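Local atomic coordinates of nitroalkane oxidase (Podospora anserina, PDB entry 3MKH), a protein that uses FAD and molecular oxygen to oxidise nitroalkanes to aldehydes or ketones, releasing nitrite and hydrogen peroxide. Residues S10-L21 with I76-C85; I106-F117 with P251-A259. All blocks are in the same frame, centred on the assembly; numbering follows the deposited sequence.

Contact 1 of 2, residues S10-L21 with I76-C85; sequences SQKGTYQAARSL and IESAILVEEC
Ala-18 and Leu-81 meet where two helices of the N-terminal helical domain of the acyl-CoA dehydrogenase fold pack side by side. Segments 10-21 and 76-85 run in nearly the same direction, at 28°, with their axes 8.7 Å apart at closest approach. The tight part is apolar. Leu-81 CD1 lies 3.6 Å from Ala-18 CB, and the small alanine lets the backbones come close. Glu-84 CB also packs on Ala-18 CB. Next to Leu-81, Ile-80 presents CG2, the branch anti to its own backbone N, to Tyr-15: it sits 3.6 Å from Tyr-15 CA and near the plane of the ring, at its edge. Helix 311-340 touches Ile-80 through Trp-332, and Tyr-426 of a second subunit stacks on the Tyr-15 ring.

The N-terminal end is more polar and partly open to solvent. Glu-77 extends beyond CG, which carries the carboxylate across Thr-14 to Ser-10. Ser-10 OG donates to Glu-77 OE2 at 3.0 Å, on the syn side but 32° out of the carboxylate plane. Thr-14 OG1 lies against Glu-77 CG at 3.5 Å. With an alanine in place of Glu-77, Ser-10 OG would probably be left without this acceptor, and a gap would open beside Thr-14 OG1, where CG now packs.

The CG of buried Glu-84, anti to the backbone N (chi1 177°), lies against the peptide between Ala-18 and Arg-19; the bend at chi2 brings the carboxylate alongside Arg-19 CG. Its carboxylate stands nearly at right angles to the Tyr-15 ring. Arg-286 of helix 262-298 forms a salt bridge with OE1. Two waters also bind its carboxylate. One donates to Glu-84 OE2 and to Arg-19 O; the other donates to Glu-84 OE1 at 2.8 Å and lies 2.6 Å from Tyr-15 OH.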
loop_
_atom_site.group_PDB
_atom_site.type_symbol
_atom_site.label_atom_id
_atom_site.label_comp_id
_atom_site.label_asym_id
_atom_site.label_seq_id
_atom_site.Cartn_x
_atom_site.Cartn_y
_atom_site.Cartn_z
ATOM N N SER A 10 16.891 -31.121 17.216
ATOM C CA SER A 10 15.479 -31.381 17.487
ATOM C C SER A 10 14.540 -30.547 16.595
ATOM O O SER A 10 13.436 -30.984 16.241
ATOM C CB SER A 10 15.179 -31.136 18.962
ATOM O OG SER A 10 13.789 -31.176 19.197
ATOM N N GLN A 11 14.981 -29.351 16.225
ATOM C CA GLN A 11 14.188 -28.494 15.356
ATOM C C GLN A 11 14.323 -28.927 13.903
ATOM O O GLN A 11 13.357 -28.875 13.141
ATOM C CB GLN A 11 14.564 -27.026 15.558
ATOM C CG GLN A 11 14.175 -26.514 16.953
ATOM C CD GLN A 11 14.826 -25.194 17.307
ATOM O OE1 GLN A 11 15.857 -24.824 16.741
ATOM N NE2 GLN A 11 14.223 -24.471 18.246
ATOM N N LYS A 12 15.512 -29.380 13.524
ATOM C CA LYS A 12 15.679 -29.965 12.201
ATOM C C LYS A 12 14.829 -31.215 12.083
ATOM O O LYS A 12 14.224 -31.471 11.041
ATOM C CB LYS A 12 17.151 -30.281 11.919
ATOM C CG LYS A 12 17.927 -29.071 11.463
ATOM C CD LYS A 12 19.421 -29.332 11.380
ATOM C CE LYS A 12 20.175 -28.018 11.188
ATOM N NZ LYS A 12 21.650 -28.196 11.207
ATOM N N GLY A 13 14.775 -31.988 13.164
ATOM C CA GLY A 13 13.980 -33.200 13.191
ATOM C C GLY A 13 12.508 -32.896 12.980
ATOM O O GLY A 13 11.811 -33.575 12.213
ATOM N N THR A 14 12.032 -31.855 13.652
ATOM C CA THR A 14 10.651 -31.430 13.500
ATOM C C THR A 14 10.354 -31.039 12.054
ATOM O O THR A 14 9.338 -31.445 11.503
ATOM C CB THR A 14 10.318 -30.266 14.455
ATOM O OG1 THR A 14 10.406 -30.731 15.806
ATOM C CG2 THR A 14 8.912 -29.736 14.204
ATOM N N TYR A 15 11.249 -30.265 11.447
ATOM C CA TYR A 15 11.097 -29.866 10.046
ATOM C C TYR A 15 11.000 -31.085 9.130
ATOM O O TYR A 15 10.107 -31.168 8.291
ATOM C CB TYR A 15 12.258 -28.972 9.606
ATOM C CG TYR A 15 12.207 -28.549 8.145
ATOM C CD1 TYR A 15 11.114 -27.849 7.639
ATOM C CD2 TYR A 15 13.247 -28.848 7.275
ATOM C CE1 TYR A 15 11.059 -27.463 6.310
ATOM C CE2 TYR A 15 13.203 -28.463 5.929
ATOM C CZ TYR A 15 12.111 -27.769 5.457
ATOM O OH TYR A 15 12.052 -27.361 4.142
ATOM N N GLN A 16 11.917 -32.034 9.296
ATOM C CA GLN A 16 11.915 -33.230 8.457
ATOM C C GLN A 16 10.663 -34.086 8.661
ATOM O O GLN A 16 10.066 -34.565 7.686
ATOM C CB GLN A 16 13.193 -34.054 8.667
ATOM C CG GLN A 16 14.451 -33.356 8.175
ATOM C CD GLN A 16 14.356 -32.961 6.711
ATOM O OE1 GLN A 16 13.686 -33.629 5.909
ATOM N NE2 GLN A 16 15.020 -31.865 6.352
ATOM N N ALA A 17 10.255 -34.266 9.914
ATOM C CA ALA A 17 9.012 -34.986 10.201
ATOM C C ALA A 17 7.794 -34.269 9.602
ATOM O O ALA A 17 6.872 -34.912 9.094
ATOM C CB ALA A 17 8.824 -35.170 11.704
ATOM N N ALA A 18 7.789 -32.939 9.672
ATOM C CA ALA A 18 6.682 -32.159 9.108
ATOM C C ALA A 18 6.574 -32.377 7.593
ATOM O O ALA A 18 5.479 -32.565 7.057
ATOM C CB ALA A 18 6.858 -30.680 9.426
ATOM N N ARG A 19 7.713 -32.353 6.908
ATOM C CA ARG A 19 7.728 -32.602 5.464
ATOM C C ARG A 19 7.113 -33.967 5.149
ATOM O O ARG A 19 6.284 -34.109 4.235
ATOM C CB ARG A 19 9.155 -32.536 4.919
ATOM C CG ARG A 19 9.810 -31.165 5.014
ATOM C CD ARG A 19 11.253 -31.233 4.510
ATOM N NE ARG A 19 11.299 -31.422 3.066
ATOM C CZ ARG A 19 11.709 -32.531 2.467
ATOM N NH1 ARG A 19 12.146 -33.559 3.189
ATOM N NH2 ARG A 19 11.695 -32.605 1.142
ATOM N N SER A 20 7.511 -34.972 5.920
ATOM C CA SER A 20 7.022 -36.334 5.717
ATOM C C SER A 20 5.520 -36.477 6.030
ATOM O O SER A 20 4.761 -37.101 5.278
ATOM C CB SER A 20 7.856 -37.312 6.567
ATOM O OG SER A 20 7.457 -38.651 6.353
ATOM N N LEU A 21 5.085 -35.893 7.142
ATOM C CA LEU A 21 3.670 -35.920 7.495
ATOM C C LEU A 21 2.792 -35.266 6.427
ATOM O O LEU A 21 1.757 -35.819 6.000
ATOM C CB LEU A 21 3.456 -35.189 8.811
ATOM C CG LEU A 21 2.029 -35.421 9.304
ATOM C CD1 LEU A 21 2.036 -36.584 10.288
ATOM C CD2 LEU A 21 1.443 -34.174 9.929
ATOM N N ILE A 76 7.944 -22.601 18.807
ATOM C CA ILE A 76 8.800 -22.551 17.620
ATOM C C ILE A 76 8.651 -23.813 16.758
ATOM O O ILE A 76 8.513 -23.743 15.537
ATOM C CB ILE A 76 10.284 -22.387 18.005
ATOM C CG1 ILE A 76 10.586 -20.947 18.393
ATOM C CG2 ILE A 76 11.188 -22.756 16.836
ATOM C CD1 ILE A 76 11.184 -20.154 17.241
ATOM N N GLU A 77 8.690 -24.974 17.397
ATOM C CA GLU A 77 8.564 -26.242 16.678
ATOM C C GLU A 77 7.173 -26.403 16.076
ATOM O O GLU A 77 7.013 -26.958 14.984
ATOM C CB GLU A 77 8.900 -27.428 17.603
ATOM C CG GLU A 77 10.388 -27.718 17.677
ATOM C CD GLU A 77 10.828 -28.373 18.987
ATOM O OE1 GLU A 77 10.016 -28.477 19.944
ATOM O OE2 GLU A 77 12.010 -28.773 19.056
ATOM N N SER A 78 6.167 -25.930 16.796
ATOM C CA SER A 78 4.819 -25.887 16.259
ATOM C C SER A 78 4.750 -25.003 15.017
ATOM O O SER A 78 4.084 -25.345 14.047
ATOM C CB SER A 78 3.847 -25.381 17.322
ATOM O OG SER A 78 3.659 -26.391 18.290
ATOM N N ALA A 79 5.440 -23.868 15.050
ATOM C CA ALA A 79 5.429 -22.949 13.915
ATOM C C ALA A 79 6.080 -23.600 12.703
ATOM O O ALA A 79 5.654 -23.386 11.566
ATOM C CB ALA A 79 6.130 -21.643 14.266
ATOM N N ILE A 80 7.112 -24.403 12.950
ATOM C CA ILE A 80 7.785 -25.120 11.874
ATOM C C ILE A 80 6.836 -26.132 11.240
ATOM O O ILE A 80 6.682 -26.182 10.020
ATOM C CB ILE A 80 9.088 -25.796 12.371
ATOM C CG1 ILE A 80 10.141 -24.717 12.661
ATOM C CG2 ILE A 80 9.575 -26.824 11.350
ATOM C CD1 ILE A 80 11.348 -25.187 13.494
ATOM N N LEU A 81 6.164 -26.914 12.070
ATOM C CA LEU A 81 5.217 -27.896 11.559
ATOM C C LEU A 81 4.098 -27.217 10.763
ATOM O O LEU A 81 3.756 -27.633 9.647
ATOM C CB LEU A 81 4.625 -28.709 12.715
ATOM C CG LEU A 81 3.431 -29.603 12.359
ATOM C CD1 LEU A 81 3.864 -30.719 11.429
ATOM C CD2 LEU A 81 2.806 -30.188 13.622
ATOM N N VAL A 82 3.511 -26.182 11.351
ATOM C CA VAL A 82 2.377 -25.500 10.726
ATOM C C VAL A 82 2.737 -24.862 9.372
ATOM O O VAL A 82 1.955 -24.938 8.415
ATOM C CB VAL A 82 1.760 -24.447 11.678
ATOM C CG1 VAL A 82 0.756 -23.593 10.947
ATOM C CG2 VAL A 82 1.094 -25.142 12.865
ATOM N N GLU A 83 3.915 -24.244 9.290
ATOM C CA GLU A 83 4.358 -23.632 8.040
ATOM C C GLU A 83 4.445 -24.690 6.938
ATOM O O GLU A 83 3.929 -24.504 5.830
ATOM C CB GLU A 83 5.724 -22.905 8.199
ATOM C CG GLU A 83 6.301 -22.419 6.847
ATOM C CD GLU A 83 7.767 -21.951 6.907
ATOM O OE1 GLU A 83 8.286 -21.716 8.017
ATOM O OE2 GLU A 83 8.401 -21.826 5.826
ATOM N N GLU A 84 5.104 -25.803 7.245
ATOM C CA GLU A 84 5.239 -26.862 6.271
ATOM C C GLU A 84 3.860 -27.402 5.839
ATOM O O GLU A 84 3.597 -27.562 4.646
ATOM C CB GLU A 84 6.128 -27.990 6.823
ATOM C CG GLU A 84 6.256 -29.198 5.876
ATOM C CD GLU A 84 6.863 -28.838 4.513
ATOM O OE1 GLU A 84 7.590 -27.820 4.398
ATOM O OE2 GLU A 84 6.614 -29.588 3.556
ATOM N N CYS A 85 2.985 -27.684 6.802
ATOM C CA CYS A 85 1.673 -28.245 6.464
ATOM C C CYS A 85 0.854 -27.305 5.593
ATOM O O CYS A 85 0.249 -27.738 4.606
ATOM C CB CYS A 85 0.884 -28.633 7.716
ATOM S SG CYS A 85 1.601 -30.026 8.572
HETATM O O HOH W 1 9.873 -28.082 2.869
HETATM O O HOH W 2 6.252 -32.085 2.426
#

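Contact 2 of 2, residues I106-F117 with P251-A259; sequences INLAAGPQHAEF and PTKNVLCPA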
loop_
_atom_site.group_PDB
_atom_site.type_symbol
_atom_site.label_atom_id
_atom_site.label_comp_id
_atom_site.label_asym_id
_atom_site.label_seq_id
_atom_site.Cartn_x
_atom_site.Cartn_y
_atom_site.Cartn_z
ATOM N N ILE A 106 -7.674 -26.472 28.000
ATOM C CA ILE A 106 -7.404 -27.534 28.954
ATOM C C ILE A 106 -5.917 -27.583 29.357
ATOM O O ILE A 106 -5.606 -27.761 30.535
ATOM C CB ILE A 106 -7.913 -28.889 28.442
ATOM C CG1 ILE A 106 -9.432 -28.807 28.245
ATOM C CG2 ILE A 106 -7.609 -29.989 29.445
ATOM C CD1 ILE A 106 -10.024 -29.983 27.536
ATOM N N ASN A 107 -5.011 -27.402 28.395
ATOM C CA ASN A 107 -3.590 -27.238 28.711
ATOM C C ASN A 107 -3.401 -26.065 29.663
ATOM O O ASN A 107 -2.562 -26.116 30.569
ATOM C CB ASN A 107 -2.765 -26.957 27.452
ATOM C CG ASN A 107 -2.550 -28.186 26.600
ATOM O OD1 ASN A 107 -2.375 -28.087 25.385
ATOM N ND2 ASN A 107 -2.561 -29.347 27.225
ATOM N N LEU A 108 -4.174 -24.999 29.452
ATOM C CA LEU A 108 -4.004 -23.774 30.240
ATOM C C LEU A 108 -4.623 -23.834 31.646
ATOM O O LEU A 108 -4.102 -23.215 32.568
ATOM C CB LEU A 108 -4.534 -22.544 29.492
ATOM C CG LEU A 108 -3.841 -22.168 28.172
ATOM C CD1 LEU A 108 -4.606 -21.065 27.465
ATOM C CD2 LEU A 108 -2.394 -21.753 28.401
ATOM N N ALA A 109 -5.710 -24.582 31.823
ATOM C CA ALA A 109 -6.514 -24.405 33.040
ATOM C C ALA A 109 -7.029 -25.682 33.700
ATOM O O ALA A 109 -7.742 -25.617 34.695
ATOM C CB ALA A 109 -7.689 -23.460 32.757
ATOM N N ALA A 110 -6.689 -26.835 33.145
ATOM C CA ALA A 110 -7.224 -28.085 33.656
ATOM C C ALA A 110 -6.995 -28.190 35.164
ATOM O O ALA A 110 -5.967 -27.744 35.672
ATOM C CB ALA A 110 -6.577 -29.261 32.952
ATOM N N GLY A 111 -7.966 -28.769 35.867
ATOM C CA GLY A 111 -7.756 -29.199 37.241
ATOM C C GLY A 111 -7.626 -30.709 37.268
ATOM O O GLY A 111 -7.714 -31.358 36.213
ATOM N N PRO A 112 -7.427 -31.291 38.465
ATOM C CA PRO A 112 -7.242 -32.746 38.551
ATOM C C PRO A 112 -8.445 -33.520 38.011
ATOM O O PRO A 112 -8.289 -34.624 37.487
ATOM C CB PRO A 112 -7.068 -32.998 40.062
ATOM C CG PRO A 112 -7.516 -31.735 40.746
ATOM C CD PRO A 112 -7.286 -30.625 39.774
ATOM N N GLN A 113 -9.631 -32.935 38.120
ATOM C CA GLN A 113 -10.860 -33.591 37.681
ATOM C C GLN A 113 -10.975 -33.699 36.162
ATOM O O GLN A 113 -11.876 -34.363 35.646
ATOM C CB GLN A 113 -12.091 -32.860 38.232
ATOM C CG GLN A 113 -12.298 -31.437 37.703
ATOM C CD GLN A 113 -11.454 -30.395 38.423
ATOM O OE1 GLN A 113 -10.299 -30.644 38.777
ATOM N NE2 GLN A 113 -12.028 -29.211 38.632
ATOM N N HIS A 114 -10.064 -33.046 35.453
ATOM C CA HIS A 114 -10.166 -32.949 34.001
ATOM C C HIS A 114 -9.335 -33.981 33.248
ATOM O O HIS A 114 -9.379 -34.041 32.022
ATOM C CB HIS A 114 -9.809 -31.536 33.552
ATOM C CG HIS A 114 -10.739 -30.497 34.093
ATOM N ND1 HIS A 114 -12.105 -30.563 33.918
ATOM C CD2 HIS A 114 -10.505 -29.371 34.808
ATOM C CE1 HIS A 114 -12.672 -29.520 34.498
ATOM N NE2 HIS A 114 -11.721 -28.784 35.048
ATOM N N ALA A 115 -8.587 -34.802 33.979
ATOM C CA ALA A 115 -7.681 -35.746 33.335
ATOM C C ALA A 115 -8.472 -36.760 32.528
ATOM O O ALA A 115 -8.034 -37.184 31.454
ATOM C CB ALA A 115 -6.799 -36.446 34.368
ATOM N N GLU A 116 -9.640 -37.149 33.039
ATOM C CA GLU A 116 -10.468 -38.123 32.333
ATOM C C GLU A 116 -10.910 -37.623 30.952
ATOM O O GLU A 116 -11.173 -38.431 30.056
ATOM C CB GLU A 116 -11.699 -38.521 33.156
ATOM C CG GLU A 116 -12.595 -37.359 33.568
ATOM C CD GLU A 116 -13.937 -37.825 34.128
ATOM O OE1 GLU A 116 -14.614 -38.628 33.456
ATOM O OE2 GLU A 116 -14.317 -37.384 35.234
ATOM N N PHE A 117 -11.009 -36.305 30.788
ATOM C CA PHE A 117 -11.501 -35.749 29.525
ATOM C C PHE A 117 -10.435 -35.820 28.447
ATOM O O PHE A 117 -10.749 -35.931 27.262
ATOM C CB PHE A 117 -11.946 -34.295 29.686
ATOM C CG PHE A 117 -13.160 -34.122 30.542
ATOM C CD1 PHE A 117 -13.034 -33.893 31.905
ATOM C CD2 PHE A 117 -14.432 -34.182 29.985
ATOM C CE1 PHE A 117 -14.155 -33.729 32.710
ATOM C CE2 PHE A 117 -15.560 -34.012 30.782
ATOM C CZ PHE A 117 -15.413 -33.785 32.154
ATOM N N PRO A 251 -22.473 -32.194 34.616
ATOM C CA PRO A 251 -22.108 -32.138 36.033
ATOM C C PRO A 251 -21.055 -31.059 36.265
ATOM O O PRO A 251 -20.462 -30.522 35.313
ATOM C CB PRO A 251 -21.568 -33.544 36.314
ATOM C CG PRO A 251 -21.067 -34.032 34.975
ATOM C CD PRO A 251 -22.004 -33.427 33.953
ATOM N N THR A 252 -20.819 -30.731 37.525
ATOM C CA THR A 252 -19.959 -29.605 37.844
ATOM C C THR A 252 -18.492 -29.881 37.518
ATOM O O THR A 252 -17.719 -28.951 37.308
ATOM C CB THR A 252 -20.118 -29.176 39.315
ATOM O OG1 THR A 252 -19.845 -30.297 40.161
ATOM C CG2 THR A 252 -21.538 -28.677 39.571
ATOM N N LYS A 253 -18.103 -31.148 37.457
ATOM C CA LYS A 253 -16.736 -31.464 37.037
ATOM C C LYS A 253 -16.443 -30.923 35.631
ATOM O O LYS A 253 -15.286 -30.677 35.292
ATOM C CB LYS A 253 -16.453 -32.969 37.093
ATOM C CG LYS A 253 -17.264 -33.815 36.136
ATOM C CD LYS A 253 -16.855 -35.275 36.224
ATOM C CE LYS A 253 -17.661 -36.133 35.275
ATOM N NZ LYS A 253 -17.331 -37.570 35.389
ATOM N N ASN A 254 -17.492 -30.737 34.822
ATOM C CA ASN A 254 -17.321 -30.267 33.439
ATOM C C ASN A 254 -16.891 -28.807 33.339
ATOM O O ASN A 254 -16.448 -28.352 32.275
ATOM C CB ASN A 254 -18.603 -30.465 32.612
ATOM C CG ASN A 254 -18.727 -31.863 32.026
ATOM O OD1 ASN A 254 -18.993 -32.029 30.826
ATOM N ND2 ASN A 254 -18.571 -32.868 32.858
ATOM N N VAL A 255 -17.058 -28.048 34.420
ATOM C CA VAL A 255 -16.651 -26.648 34.397
ATOM C C VAL A 255 -15.124 -26.545 34.384
ATOM O O VAL A 255 -14.453 -27.051 35.289
ATOM C CB VAL A 255 -17.204 -25.860 35.588
ATOM C CG1 VAL A 255 -16.660 -24.442 35.568
ATOM C CG2 VAL A 255 -18.734 -25.858 35.572
ATOM N N LEU A 256 -14.581 -25.912 33.343
ATOM C CA LEU A 256 -13.137 -25.731 33.221
ATOM C C LEU A 256 -12.716 -24.390 33.790
ATOM O O LEU A 256 -11.766 -24.310 34.568
ATOM C CB LEU A 256 -12.679 -25.845 31.759
ATOM C CG LEU A 256 -11.183 -25.587 31.509
ATOM C CD1 LEU A 256 -10.326 -26.711 32.083
ATOM C CD2 LEU A 256 -10.878 -25.415 29.992
ATOM N N CYS A 257 -13.409 -23.332 33.385
ATOM C CA CYS A 257 -13.192 -22.010 33.962
ATOM C C CYS A 257 -14.487 -21.489 34.525
ATOM O O CYS A 257 -15.444 -21.275 33.779
ATOM C CB CYS A 257 -12.672 -21.016 32.923
ATOM S SG CYS A 257 -11.201 -21.611 32.065
ATOM N N PRO A 258 -14.521 -21.280 35.849
ATOM C CA PRO A 258 -15.698 -20.733 36.522
ATOM C C PRO A 258 -15.939 -19.305 36.063
ATOM O O PRO A 258 -15.027 -18.648 35.543
ATOM C CB PRO A 258 -15.294 -20.737 38.009
ATOM C CG PRO A 258 -14.128 -21.695 38.106
ATOM C CD PRO A 258 -13.419 -21.565 36.791
ATOM N N ALA A 259 -17.152 -18.816 36.287
ATOM C CA ALA A 259 -17.513 -17.482 35.833
ATOM C C ALA A 259 -16.482 -16.437 36.245
ATOM O O ALA A 259 -16.098 -16.342 37.416
ATOM C CB ALA A 259 -18.908 -17.108 36.333
HETATM O O HOH W 3 -10.232 -26.169 35.956
HETATM O O HOH W 4 -14.905 -28.307 37.568
#
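The backbone of 106-117 leaves a helix, turns through a loop and a short 3-10 segment, enters a weakly bonded helix at about 115-117, and lies against 251-259, which turns a corner at Leu-256; the CA atoms of Ala-110 and Leu-256 are 6.4 Å apart. The contact joins the N-terminal helical domain to the middle beta domain of the acyl-CoA dehydrogenase fold. Leu-256 and Cys-257 form a classic beta bulge opposite Ile-208 of strand 206-212.

Leu-256 is the main apolar plug. With CG anti to the backbone N (chi1 177°), the side chain is carried toward 106-117, where CD2 meets Ile-106 and CD1 reaches Ala-110 CA at 3.7 Å. CD1 also makes a CH-pi contact over one face of the His-114 ring, 4.0 Å from the centroid. Gln-113 CG covers the opposite face. Val-255 O lies at the ring edge, 3.1 Å from His-114 CE1. One water donates to Ala-109 O and Leu-256 O and lies 3.1 Å from His-114 NE2.

At the exposed rim, Lys-253 extends to a salt bridge with Glu-116. Its NZ is 3.0 Å from Glu-116 OE2, on the syn side and 22° out of the carboxylate plane.

Contact 1 closes before contact 2 opens along the chain. Their centres are about 30 Å apart and their nearest atoms about 9 Å, so they do not touch. Helix 75-88, which carries 76-85, is followed by helix 90-109, which carries the start of 106-117. Cys-85 and Val-82 rest on Phe-97 of that second helix. Helix 262-298 reaches both contacts, through the salt bridge of Arg-286 with Glu-84 in contact 1 and through Ala-109 and Cys-257 of contact 2. Contact 1 lies away from the FAD-binding and catalytic residues, at a subunit interface. Contact 2 lies toward the cofactor site: the side chain of Leu-256 is about 8 Å from that of FAD-binding Leu-132 and about 14 Å from a bound FAD.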